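Side-chain contacts in hydrolase, isochorismatase family (Pseudomonas putida, PDB 4L07), which hydrolyses the amide of maleamate, probably to maleate and ammonia, as an amidase of the isochorismatase family: residues A[42-45]-A[46-49]; A[56-60]-A[61-65]; A[182-185]-A[186-190]. One frame throughout, in Å; residues are numbered along the deposited sequence.

Interaction 1 (A[42-45]-A[46-49]); sequences SDAS and LQMS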
loop_
_atom_site.group_PDB
_atom_site.type_symbol
_atom_site.label_atom_id
_atom_site.label_comp_id
_atom_site.label_asym_id
_atom_site.label_seq_id
_atom_site.Cartn_x
_atom_site.Cartn_y
_atom_site.Cartn_z
ATOM N N SER A 42 -15.860 -18.466 -16.618
ATOM C CA SER A 42 -16.428 -19.619 -15.925
ATOM C C SER A 42 -17.947 -19.492 -15.941
ATOM O O SER A 42 -18.475 -18.402 -16.179
ATOM C CB SER A 42 -15.956 -19.636 -14.471
ATOM O OG SER A 42 -14.545 -19.696 -14.375
ATOM N N ASP A 43 -18.650 -20.590 -15.675
ATOM C CA ASP A 43 -20.097 -20.524 -15.466
ATOM C C ASP A 43 -20.379 -19.909 -14.097
ATOM O O ASP A 43 -20.113 -20.518 -13.058
ATOM C CB ASP A 43 -20.746 -21.909 -15.590
ATOM C CG ASP A 43 -22.256 -21.889 -15.325
ATOM O OD1 ASP A 43 -22.870 -20.794 -15.275
ATOM O OD2 ASP A 43 -22.837 -22.989 -15.178
ATOM N N ALA A 44 -20.908 -18.690 -14.117
ATOM C CA ALA A 44 -21.179 -17.939 -12.901
ATOM C C ALA A 44 -22.653 -17.544 -12.795
ATOM O O ALA A 44 -23.015 -16.671 -12.009
ATOM C CB ALA A 44 -20.280 -16.707 -12.832
ATOM N N SER A 45 -23.512 -18.208 -13.567
ATOM C CA SER A 45 -24.922 -17.806 -13.635
ATOM C C SER A 45 -25.649 -17.834 -12.282
ATOM O O SER A 45 -26.279 -16.849 -11.905
ATOM C CB SER A 45 -25.679 -18.618 -14.695
ATOM O OG SER A 45 -25.582 -20.005 -14.432
ATOM N N LEU A 46 -25.549 -18.945 -11.553
ATOM C CA LEU A 46 -26.198 -19.066 -10.242
ATOM C C LEU A 46 -25.602 -18.103 -9.224
ATOM O O LEU A 46 -26.320 -17.491 -8.427
ATOM C CB LEU A 46 -26.101 -20.503 -9.712
ATOM C CG LEU A 46 -26.826 -21.609 -10.485
ATOM C CD1 LEU A 46 -26.512 -22.970 -9.874
ATOM C CD2 LEU A 46 -28.328 -21.364 -10.508
ATOM N N GLN A 47 -24.280 -17.983 -9.264
ATOM C CA GLN A 47 -23.535 -17.129 -8.346
ATOM C C GLN A 47 -23.917 -15.659 -8.506
ATOM O O GLN A 47 -24.057 -14.936 -7.513
ATOM C CB GLN A 47 -22.032 -17.336 -8.560
ATOM C CG GLN A 47 -21.526 -18.689 -8.057
ATOM C CD GLN A 47 -21.568 -19.813 -9.092
ATOM O OE1 GLN A 47 -21.037 -20.900 -8.848
ATOM N NE2 GLN A 47 -22.169 -19.559 -10.248
ATOM N N MET A 48 -24.090 -15.229 -9.756
ATOM C CA MET A 48 -24.468 -13.845 -10.056
ATOM C C MET A 48 -25.888 -13.518 -9.598
ATOM O O MET A 48 -26.152 -12.413 -9.146
ATOM C CB MET A 48 -24.298 -13.526 -11.545
ATOM C CG MET A 48 -22.852 -13.314 -11.963
ATOM S SD MET A 48 -22.634 -12.722 -13.646
ATOM C CE MET A 48 -23.224 -14.122 -14.603
ATOM N N SER A 49 -26.804 -14.474 -9.716
ATOM C CA SER A 49 -28.172 -14.235 -9.259
ATOM C C SER A 49 -28.258 -14.156 -7.732
ATOM O O SER A 49 -29.020 -13.351 -7.199
ATOM C CB SER A 49 -29.145 -15.273 -9.829
ATOM O OG SER A 49 -28.815 -16.567 -9.383
HETATM O O HOH W 1 -23.495 -21.101 -11.936
#

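Interaction 2 (A[56-60]-A[61-65]); sequences DLARA and LEFPV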
loop_
_atom_site.group_PDB
_atom_site.type_symbol
_atom_site.label_atom_id
_atom_site.label_comp_id
_atom_site.label_asym_id
_atom_site.label_seq_id
_atom_site.Cartn_x
_atom_site.Cartn_y
_atom_site.Cartn_z
ATOM N N ASP A 56 -28.839 -6.019 -4.153
ATOM C CA ASP A 56 -30.131 -5.313 -4.136
ATOM C C ASP A 56 -30.585 -4.953 -2.725
ATOM O O ASP A 56 -31.056 -3.837 -2.490
ATOM C CB ASP A 56 -31.222 -6.108 -4.868
ATOM C CG ASP A 56 -31.048 -6.094 -6.377
ATOM O OD1 ASP A 56 -30.126 -5.419 -6.880
ATOM O OD2 ASP A 56 -31.837 -6.764 -7.078
ATOM N N LEU A 57 -30.435 -5.891 -1.787
ATOM C CA LEU A 57 -30.784 -5.643 -0.392
ATOM C C LEU A 57 -29.851 -4.597 0.225
ATOM O O LEU A 57 -30.313 -3.609 0.792
ATOM C CB LEU A 57 -30.725 -6.935 0.431
ATOM C CG LEU A 57 -31.704 -7.223 1.585
ATOM C CD1 LEU A 57 -31.012 -8.031 2.672
ATOM C CD2 LEU A 57 -32.387 -5.999 2.188
ATOM N N ALA A 58 -28.540 -4.820 0.113
ATOM C CA ALA A 58 -27.550 -3.901 0.684
ATOM C C ALA A 58 -27.720 -2.474 0.169
ATOM O O ALA A 58 -27.704 -1.513 0.953
ATOM C CB ALA A 58 -26.136 -4.397 0.405
ATOM N N ARG A 59 -27.887 -2.344 -1.145
ATOM C CA ARG A 59 -28.051 -1.042 -1.786
ATOM C C ARG A 59 -29.275 -0.311 -1.236
ATOM O O ARG A 59 -29.198 0.872 -0.899
ATOM C CB ARG A 59 -28.160 -1.202 -3.304
ATOM C CG ARG A 59 -27.809 0.051 -4.094
ATOM C CD ARG A 59 -28.168 -0.088 -5.567
ATOM N NE ARG A 59 -27.269 -0.993 -6.288
ATOM C CZ ARG A 59 -27.550 -2.256 -6.606
ATOM N NH1 ARG A 59 -28.717 -2.793 -6.267
ATOM N NH2 ARG A 59 -26.656 -2.986 -7.269
ATOM N N ALA A 60 -30.392 -1.027 -1.144
ATOM C CA ALA A 60 -31.637 -0.478 -0.608
ATOM C C ALA A 60 -31.497 -0.048 0.853
ATOM O O ALA A 60 -32.133 0.915 1.282
ATOM C CB ALA A 60 -32.772 -1.479 -0.771
ATOM N N LEU A 61 -30.652 -0.756 1.602
ATOM C CA LEU A 61 -30.384 -0.444 3.006
ATOM C C LEU A 61 -29.296 0.616 3.181
ATOM O O LEU A 61 -28.924 0.946 4.308
ATOM C CB LEU A 61 -30.018 -1.715 3.787
ATOM C CG LEU A 61 -31.096 -2.796 3.934
ATOM C CD1 LEU A 61 -30.543 -4.006 4.678
ATOM C CD2 LEU A 61 -32.346 -2.261 4.623
ATOM N N GLU A 62 -28.804 1.142 2.059
ATOM C CA GLU A 62 -27.761 2.182 2.028
ATOM C C GLU A 62 -26.408 1.742 2.600
ATOM O O GLU A 62 -25.656 2.543 3.162
ATOM C CB GLU A 62 -28.262 3.496 2.648
ATOM C CG GLU A 62 -29.442 4.082 1.883
ATOM C CD GLU A 62 -30.064 5.304 2.540
ATOM O OE1 GLU A 62 -30.951 5.913 1.904
ATOM O OE2 GLU A 62 -29.685 5.656 3.679
ATOM N N PHE A 63 -26.108 0.456 2.441
ATOM C CA PHE A 63 -24.776 -0.068 2.728
ATOM C C PHE A 63 -23.977 -0.015 1.430
ATOM O O PHE A 63 -24.542 -0.242 0.351
ATOM C CB PHE A 63 -24.839 -1.514 3.229
ATOM C CG PHE A 63 -25.680 -1.708 4.458
ATOM C CD1 PHE A 63 -25.711 -0.746 5.470
ATOM C CD2 PHE A 63 -26.417 -2.878 4.623
ATOM C CE1 PHE A 63 -26.487 -0.937 6.607
ATOM C CE2 PHE A 63 -27.187 -3.076 5.762
ATOM C CZ PHE A 63 -27.221 -2.104 6.752
ATOM N N PRO A 64 -22.668 0.287 1.517
ATOM C CA PRO A 64 -21.865 0.372 0.293
ATOM C C PRO A 64 -21.857 -0.921 -0.521
ATOM O O PRO A 64 -21.740 -2.013 0.037
ATOM C CB PRO A 64 -20.464 0.696 0.815
ATOM C CG PRO A 64 -20.722 1.443 2.079
ATOM C CD PRO A 64 -21.914 0.760 2.695
ATOM N N VAL A 65 -22.003 -0.781 -1.834
ATOM C CA VAL A 65 -21.895 -1.896 -2.781
ATOM C C VAL A 65 -20.864 -1.487 -3.821
ATOM O O VAL A 65 -21.070 -0.515 -4.545
ATOM C CB VAL A 65 -23.240 -2.198 -3.482
ATOM C CG1 VAL A 65 -23.049 -3.196 -4.626
ATOM C CG2 VAL A 65 -24.270 -2.711 -2.484
#

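Interaction 3 (A[182-185]-A[186-190]); sequences SLYD and IQQKY. With SO4 (sulfate ion), chain E.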
loop_
_atom_site.group_PDB
_atom_site.type_symbol
_atom_site.label_atom_id
_atom_site.label_comp_id
_atom_site.label_asym_id
_atom_site.label_seq_id
_atom_site.Cartn_x
_atom_site.Cartn_y
_atom_site.Cartn_z
ATOM N N SER A 182 -9.563 -23.107 -1.520
ATOM C CA SER A 182 -9.566 -21.722 -1.043
ATOM C C SER A 182 -10.625 -21.466 0.025
ATOM O O SER A 182 -10.366 -20.745 0.983
ATOM C CB SER A 182 -9.670 -20.716 -2.191
ATOM O OG SER A 182 -8.360 -20.353 -2.618
ATOM N N LEU A 183 -11.800 -22.069 -0.123
ATOM C CA LEU A 183 -12.842 -21.925 0.894
ATOM C C LEU A 183 -12.394 -22.518 2.219
ATOM O O LEU A 183 -12.707 -21.980 3.273
ATOM C CB LEU A 183 -14.168 -22.548 0.444
ATOM C CG LEU A 183 -14.899 -21.800 -0.676
ATOM C CD1 LEU A 183 -16.177 -22.547 -1.036
ATOM C CD2 LEU A 183 -15.199 -20.349 -0.307
ATOM N N TYR A 184 -11.638 -23.611 2.153
ATOM C CA TYR A 184 -11.080 -24.211 3.365
ATOM C C TYR A 184 -10.104 -23.250 4.044
ATOM O O TYR A 184 -10.238 -22.965 5.242
ATOM C CB TYR A 184 -10.399 -25.552 3.068
ATOM C CG TYR A 184 -9.719 -26.140 4.292
ATOM C CD1 TYR A 184 -10.465 -26.778 5.284
ATOM C CD2 TYR A 184 -8.336 -26.040 4.467
ATOM C CE1 TYR A 184 -9.857 -27.309 6.412
ATOM C CE2 TYR A 184 -7.716 -26.570 5.593
ATOM C CZ TYR A 184 -8.483 -27.207 6.557
ATOM O OH TYR A 184 -7.891 -27.738 7.677
ATOM N N ASP A 185 -9.136 -22.749 3.280
ATOM C CA ASP A 185 -8.150 -21.813 3.826
ATOM C C ASP A 185 -8.802 -20.565 4.414
ATOM O O ASP A 185 -8.377 -20.076 5.464
ATOM C CB ASP A 185 -7.128 -21.400 2.765
ATOM C CG ASP A 185 -6.159 -22.517 2.391
ATOM O OD1 ASP A 185 -6.105 -23.586 3.059
ATOM O OD2 ASP A 185 -5.432 -22.305 1.406
ATOM N N ILE A 186 -9.810 -20.038 3.716
ATOM C CA ILE A 186 -10.542 -18.867 4.193
ATOM C C ILE A 186 -11.224 -19.159 5.537
ATOM O O ILE A 186 -11.000 -18.441 6.509
ATOM C CB ILE A 186 -11.546 -18.339 3.140
ATOM C CG1 ILE A 186 -10.786 -17.737 1.950
ATOM C CG2 ILE A 186 -12.477 -17.299 3.757
ATOM C CD1 ILE A 186 -11.618 -17.608 0.683
ATOM N N GLN A 187 -12.014 -20.230 5.596
ATOM C CA GLN A 187 -12.710 -20.622 6.831
ATOM C C GLN A 187 -11.750 -20.804 8.018
ATOM O O GLN A 187 -12.066 -20.428 9.148
ATOM C CB GLN A 187 -13.544 -21.891 6.601
ATOM C CG GLN A 187 -14.325 -22.386 7.823
ATOM C CD GLN A 187 -15.274 -21.350 8.405
ATOM O OE1 GLN A 187 -15.899 -20.576 7.680
ATOM N NE2 GLN A 187 -15.398 -21.345 9.735
ATOM N N GLN A 188 -10.572 -21.358 7.746
ATOM C CA GLN A 188 -9.591 -21.580 8.798
ATOM C C GLN A 188 -8.903 -20.293 9.249
ATOM O O GLN A 188 -8.754 -20.061 10.453
ATOM C CB GLN A 188 -8.546 -22.617 8.359
ATOM C CG GLN A 188 -9.103 -24.032 8.207
ATOM C CD GLN A 188 -9.822 -24.520 9.458
ATOM O OE1 GLN A 188 -10.899 -25.114 9.374
ATOM N NE2 GLN A 188 -9.244 -24.254 10.621
ATOM N N LYS A 189 -8.520 -19.449 8.290
ATOM C CA LYS A 189 -7.553 -18.377 8.570
ATOM C C LYS A 189 -8.031 -16.942 8.385
ATOM O O LYS A 189 -7.480 -16.027 9.007
ATOM C CB LYS A 189 -6.285 -18.571 7.728
ATOM C CG LYS A 189 -5.628 -19.934 7.888
ATOM C CD LYS A 189 -4.285 -19.983 7.172
ATOM C CE LYS A 189 -3.671 -21.377 7.250
ATOM N NZ LYS A 189 -2.421 -21.481 6.447
ATOM N N TYR A 190 -9.026 -16.729 7.528
ATOM C CA TYR A 190 -9.286 -15.371 7.024
ATOM C C TYR A 190 -10.692 -14.819 7.211
ATOM O O TYR A 190 -10.854 -13.624 7.432
ATOM C CB TYR A 190 -8.869 -15.252 5.552
ATOM C CG TYR A 190 -7.450 -15.709 5.288
ATOM C CD1 TYR A 190 -6.364 -15.110 5.935
ATOM C CD2 TYR A 190 -7.198 -16.760 4.410
ATOM C CE1 TYR A 190 -5.063 -15.544 5.699
ATOM C CE2 TYR A 190 -5.905 -17.196 4.170
ATOM C CZ TYR A 190 -4.844 -16.588 4.813
ATOM O OH TYR A 190 -3.559 -17.032 4.573
HETATM S S SO4 E . 0.445 -19.301 8.287
HETATM O O1 SO4 E . 1.339 -19.396 7.114
HETATM O O2 SO4 E . -0.963 -19.387 7.856
HETATM O O3 SO4 E . 0.735 -20.412 9.225
HETATM O O4 SO4 E . 0.704 -18.028 8.994
HETATM O O HOH W 2 -4.362 -23.906 5.097
#

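Interaction 1 (A[42-45]-A[46-49])
A44 and M48 make the tightly packed part of this contact. M48 N donates to A44 O at 2.9 Å, and the methionine side chain then folds back over the same carbonyl group: CB and CG lie against A44 O, and a bend at the end of the chain (chi3 -66°) brings CE to 4.3 Å from A44 CB. Both residues are buried, with F29 and T34 also packing on them. One residue further on, S49 N reaches S45 O at 3.3 Å, the next bond of the helix.

The helix that starts here is 45-60. A44 takes the N-cap position, and D43 just before it forms an Asx turn: D43 OD1 accepts from S45 N at 3.2 Å, approached on its anti side and out of the carboxylate plane. The S45 hydroxyl takes the syn lone pair of the same oxygen, OG to OD1 2.9 Å, so two donors grip one carboxylate atom.

The looser, wetter side carries Q47. Its chain turns sharply at chi2 (90°) and lays the amide back beside the loop, NE2 resting 3.3 Å from A44 CA. The tie to D43 runs through a water, which accepts from Q47 NE2 at 2.6 Å and from L46 N and donates only weakly to D43 OD1. D43, S45 and L46 are exposed on this flank.

S49 OG turns back along the helix to donate to L46 O at 2.8 Å. An alanine here removes OG, and the L46 carbonyl, without the hydroxyl that meets it, would probably turn to solvent for a donor in its place.

Interaction 2 (A[56-60]-A[61-65])
A Schellman motif ends helix 45-60, bringing L61, E62 and F63 back onto L57, A58 and R59. F63 N donates to A58 O at 2.9 Å, the longer-reaching bond of the motif, while E62 N donates to R59 O at 3.0 Å. The second donor stands well above the carbonyl plane of R59, not on a lone pair. E62 has a positive phi (64°), which takes the chain out of the helix. Just before it, L61 N still makes a regular helical bond to L57 O, 3.0 Å long and in the carbonyl plane.

The side chains follow the turn. L57 and L61 lie obliquely across each other, the branch tip CD2 of L57 meeting CD1 of L61 at 3.7 Å. The L57 side chain lies off the usual staggered positions (chi1 -145°). Both leucines also pack on helix 196-207. A58, buried, is met by two residues of the outgoing chain: V65 CG2 comes within 3.8 Å of A58 CB, and F63 CB lies 4.2 Å from it. The F63 ring has L61 O over one face, offset toward the rim.

V65 already opens strand 65-70, so the turn is the helix-to-strand connection of the beta-alpha-beta crossover from strand 22-27 to strand 65-70. I24 of the first strand touches both A58 and V65, and A58 CB is set against these two branched side chains.

R59, whose backbone N lies near V65 CG2, carries its guanidinium back along the helix. NH1 meets D56 OD1 at 3.0 Å in a salt bridge lying in the guanidinium plane, on the anti side of the carboxylate oxygen. NH2 forms a second salt bridge with D111, and D56 OD2 pairs with K52.

Interaction 3 (A[182-185]-A[186-190])
Q188 lies across the ring of Y184, one helical turn back: its CG sits over one face, 3.8 Å from the ring centroid and 19° off the normal, a CH-pi contact. A first torsion that carries CG beside the backbone N, with a bend at chi2 (-54°), sets Q188 there, its amide plane 33° from the ring. I186 packs its CG1 on S182 O at 3.2 Å, and K189 CB covers the centre of one face of the Y190 ring.

Beneath these side chains run the bonds of helix 176-189, such as Q188 N to Y184 O, 3.0 Å. The helix is the crossover of a beta-alpha-beta unit from strand 163-172 to strand 192-194. I186 faces V166 and V193 in those strands, and Q187 OE1 accepts from V193 N.

On another side K189 runs extended beyond CG, and its NZ donates to sulfate O2 at 2.9 Å. A water donates to D185 OD1 at 2.7 Å and accepts only weakly from K189 NZ, while D185 OD2 forms a salt bridge with R151. T145, R174 and C149 N of the second subunit complete the grip on this ion, probably from the crystallisation liquor.

All three contacts belong to the isochorismatase domain, a parallel sheet flanked by helices, and come in series along the chain. Interactions 1 and 2 mark the two ends of helix 45-60, their centres 20 Å apart and their nearest atoms about 7 Å apart; one starts the helix and the other hands it on to strand 65-70. Interaction 3 belongs to helix 176-189, with its centre 21 Å from interaction 1 and 26 Å from interaction 2. S42 of interaction 1 touches R174, and R174 of the second subunit binds the sulfate held by K189; interaction 3 lies at the subunit boundary, where K85 and S86 of that subunit bond to Q187 O and K189 O.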